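Local coordinates for peptidyl-prolyl cis-trans isomerase (Hirschia baltica, PDB 5EX2), which probably catalyses the cis-trans isomerisation of peptide bonds that precede proline, as a periplasmic cyclophilin-type folding helper, at residues 67-70 with 71-75; 135-138 with 139-142. All coordinates share one frame; numbering follows the deposited sequence. Where two conformers were deposited one is given.

Interaction 1 of 2, residues 67-70 with 71-75; sequences RVIS and GFMAQ
I69 and F72 lie side by side, with the isoleucine CD1 reaching CD2 at the edge of the ring, 3.8 Å away. CG1 of I69 stands anti to the carbonyl carbon (chi1 -61°), and this carries the same CD1 to within 3.9 Å of the M73 CE methyl. That methyl in turn sits over one face of the R67 guanidinium, CE being 3.3 Å from NH1, while the M73 CG packs over the centre of the F72 ring. A flexible thioether suits this bent path between two flat groups. At the guanidinium edge, NH1 donates to OE1 of Q75, the two planes standing 83° apart; the 2.5 Å between NH1 and OE1 is suspiciously short, and R67 was modelled in two conformers. With an alanine here instead of I69, a gap would probably open beside the ring edge of F72, leaving the M73 methyl freer to turn.

The backbone sets these positions. Q75 N donates to R67 O at 2.7 Å, and I69 N to M73 O in a nearly straight bond of 2.9 Å. Near the turn, F72 and M73 both face I69 in a classic beta bulge, their N-H groups making weak bonds to I69 O. G71 has a positive phi (73°), favourable to glycine, and a CB there would clash with S70 O.

V68 and A74, small and buried, touch on the other face of the hairpin. RVISGFMAQ belongs to the cyclophilin signature, whose arginine, phenylalanine, methionine and glutamine line the active site in relatives. In the barrel, strand 73-76 runs between 63-69 and 171-174: A74 pairs with L173, M73 packs on F172 and M174, and strand 212-218 flanks 63-69.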
# COMPACT_ATOMS: atom_id res chain seq x y z
N ARG A 67 8.62 -2.22 16.51
CA ARG A 67 9.55 -3.15 15.88
C ARG A 67 9.93 -2.61 14.52
O ARG A 67 9.13 -2.65 13.58
CB ARG A 67 8.92 -4.55 15.75
CG ARG A 67 9.78 -5.59 15.03
CD ARG A 67 8.94 -6.82 14.72
NE ARG A 67 9.61 -7.78 13.83
CZ ARG A 67 9.12 -8.24 12.68
NH1 ARG A 67 7.93 -7.85 12.24
NH2 ARG A 67 9.82 -9.11 11.96
N VAL A 68 11.14 -2.08 14.43
CA VAL A 68 11.60 -1.39 13.24
C VAL A 68 12.96 -1.95 12.87
O VAL A 68 13.89 -1.93 13.68
CB VAL A 68 11.69 0.12 13.46
CG1 VAL A 68 12.17 0.84 12.22
CG2 VAL A 68 10.34 0.67 13.90
N ILE A 69 13.05 -2.49 11.66
CA ILE A 69 14.24 -3.18 11.22
C ILE A 69 14.74 -2.50 9.96
O ILE A 69 14.01 -2.39 8.96
CB ILE A 69 13.95 -4.67 10.99
CG1 ILE A 69 13.47 -5.31 12.30
CG2 ILE A 69 15.18 -5.37 10.47
CD1 ILE A 69 13.04 -6.76 12.16
N SER A 70 15.98 -2.02 10.02
CA SER A 70 16.59 -1.34 8.90
C SER A 70 16.60 -2.23 7.68
O SER A 70 16.90 -3.42 7.79
CB SER A 70 18.01 -0.89 9.23
OG SER A 70 18.51 -0.08 8.18
N GLY A 71 16.27 -1.66 6.54
CA GLY A 71 16.27 -2.41 5.31
C GLY A 71 15.13 -3.40 5.19
O GLY A 71 15.17 -4.27 4.33
N PHE A 72 14.11 -3.28 6.03
CA PHE A 72 13.00 -4.22 6.06
C PHE A 72 11.69 -3.47 6.23
O PHE A 72 11.05 -3.12 5.24
CB PHE A 72 13.28 -5.25 7.18
CG PHE A 72 12.25 -6.33 7.31
CD1 PHE A 72 11.41 -6.68 6.25
CD2 PHE A 72 12.13 -7.02 8.49
CE1 PHE A 72 10.47 -7.69 6.40
CE2 PHE A 72 11.21 -8.01 8.65
CZ PHE A 72 10.37 -8.36 7.60
N MET A 73 11.28 -3.20 7.46
CA MET A 73 10.00 -2.56 7.68
C MET A 73 9.91 -1.93 9.06
O MET A 73 10.76 -2.15 9.92
CB MET A 73 8.87 -3.59 7.48
CG MET A 73 8.99 -4.83 8.36
SD MET A 73 8.32 -4.52 10.02
CE MET A 73 9.59 -5.23 11.07
N ALA A 74 8.86 -1.13 9.21
CA ALA A 74 8.48 -0.55 10.49
C ALA A 74 7.11 -1.07 10.88
O ALA A 74 6.12 -0.86 10.17
CB ALA A 74 8.47 0.96 10.39
N GLN A 75 7.05 -1.74 12.03
CA GLN A 75 5.82 -2.34 12.51
C GLN A 75 5.23 -1.54 13.67
O GLN A 75 5.96 -1.15 14.59
CB GLN A 75 6.08 -3.79 12.95
CG GLN A 75 4.86 -4.50 13.45
CD GLN A 75 5.13 -5.98 13.68
OE1 GLN A 75 6.01 -6.55 13.06
NE2 GLN A 75 4.39 -6.58 14.60

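Interaction 2 of 2, residues 135-138 with 139-142; sequences ELAN and YSED. With MG (magnesium ion), chain C.
Y139 N donates to L136 O at 3.3 Å, closing the second of two overlapping type I beta turns, the first being made by N138 N and E135 O. S140 N adds a weak bond to the same L136 oxygen, where the chain leaves its helical course. These turns form the loop joining two strands, 127-132 and 145-148, of the five-stranded antiparallel sheet.

The N138 CB lies over the Y139 ring, 4.0 Å from its centroid and only 5° off the normal, a CH-pi contact between neighbours that lets an exposed tyrosine rest flat against the turn. On S140, OG lies between the backbone N and the carbonyl carbon (chi1 62°), folded back to 3.6 Å from A137 CA; its hydrogen bond is with R144 O, so a small hydroxyl residue suits this exit. L136 and A137 touch V145, and D142 makes a salt bridge to R99.

E135 turns away to a magnesium ion that Q115 and Q133 also bind. Its carboxylate grips the metal with both oxygens, OE1 and OE2 each 2.6 Å from the magnesium.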
# COMPACT_ATOMS: atom_id res chain seq x y z
N GLU A 135 -2.75 -16.61 -19.12
CA GLU A 135 -3.23 -17.70 -19.96
C GLU A 135 -3.90 -18.80 -19.13
O GLU A 135 -4.70 -19.58 -19.64
CB GLU A 135 -2.08 -18.30 -20.80
CG GLU A 135 -1.52 -17.36 -21.89
CD GLU A 135 -0.57 -16.28 -21.38
OE1 GLU A 135 -0.12 -16.35 -20.22
OE2 GLU A 135 -0.25 -15.33 -22.14
N LEU A 136 -3.59 -18.89 -17.84
CA LEU A 136 -4.23 -19.91 -17.02
C LEU A 136 -5.72 -19.66 -16.87
O LEU A 136 -6.49 -20.59 -16.61
CB LEU A 136 -3.57 -19.97 -15.64
CG LEU A 136 -2.07 -20.24 -15.63
CD1 LEU A 136 -1.58 -20.34 -14.21
CD2 LEU A 136 -1.70 -21.48 -16.41
N ALA A 137 -6.15 -18.42 -17.06
CA ALA A 137 -7.56 -18.11 -16.89
C ALA A 137 -8.46 -18.73 -17.94
O ALA A 137 -9.69 -18.77 -17.78
CB ALA A 137 -7.76 -16.61 -16.88
N ASN A 138 -7.88 -19.21 -19.03
CA ASN A 138 -8.68 -19.86 -20.07
C ASN A 138 -9.41 -21.08 -19.53
O ASN A 138 -10.53 -21.36 -19.94
CB ASN A 138 -7.79 -20.26 -21.24
CG ASN A 138 -7.31 -19.07 -22.03
OD1 ASN A 138 -6.12 -18.75 -22.05
ND2 ASN A 138 -8.24 -18.40 -22.70
N TYR A 139 -8.77 -21.79 -18.61
CA TYR A 139 -9.28 -23.08 -18.17
C TYR A 139 -9.46 -23.20 -16.67
O TYR A 139 -9.89 -24.24 -16.19
CB TYR A 139 -8.34 -24.18 -18.65
CG TYR A 139 -8.15 -24.20 -20.14
CD1 TYR A 139 -9.23 -24.20 -20.99
CD2 TYR A 139 -6.88 -24.20 -20.69
CE1 TYR A 139 -9.06 -24.22 -22.36
CE2 TYR A 139 -6.70 -24.22 -22.06
CZ TYR A 139 -7.80 -24.22 -22.88
OH TYR A 139 -7.59 -24.26 -24.25
N SER A 140 -9.15 -22.15 -15.92
CA SER A 140 -9.35 -22.23 -14.48
C SER A 140 -10.85 -22.20 -14.19
O SER A 140 -11.63 -21.66 -14.98
CB SER A 140 -8.63 -21.11 -13.76
OG SER A 140 -9.16 -19.88 -14.18
N GLU A 141 -11.25 -22.75 -13.05
CA GLU A 141 -12.67 -22.89 -12.73
C GLU A 141 -13.39 -21.53 -12.63
O GLU A 141 -14.55 -21.42 -13.04
CB GLU A 141 -12.81 -23.68 -11.42
CG GLU A 141 -14.24 -24.02 -11.00
CD GLU A 141 -14.81 -23.07 -9.95
OE1 GLU A 141 -14.04 -22.54 -9.12
OE2 GLU A 141 -16.05 -22.88 -9.94
N ASP A 142 -12.70 -20.49 -12.16
CA ASP A 142 -13.31 -19.16 -12.02
C ASP A 142 -12.87 -18.18 -13.11
O ASP A 142 -13.20 -17.01 -13.07
CB ASP A 142 -13.00 -18.59 -10.63
CG ASP A 142 -11.51 -18.46 -10.34
OD1 ASP A 142 -10.67 -18.85 -11.19
OD2 ASP A 142 -11.18 -17.98 -9.24
MG MG C . 1.47 -14.26 -20.55
O HOH W 1 3.07 -15.86 -21.11
O HOH W 2 1.85 -13.32 -22.61
O HOH W 3 -0.15 -12.54 -19.86

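In the fold
Both interactions are local, each made within one continuous run of chain, but they serve different parts of the cyclophilin. Interaction 1 is a partly buried hairpin of the closed barrel, held by strand pairing, by apolar packing and by a polar arginine-glutamine contact on what is probably, as in other cyclophilins, the active-site surface. Interaction 2 is a surface contact in a loop of the separate five-stranded sheet, where backbone turns carry the shape and the carboxylate is spent on a metal. The two share no strand: their centres lie 38 Å apart and their nearest atoms about 27 Å. Along the chain they follow in series, the hairpin first.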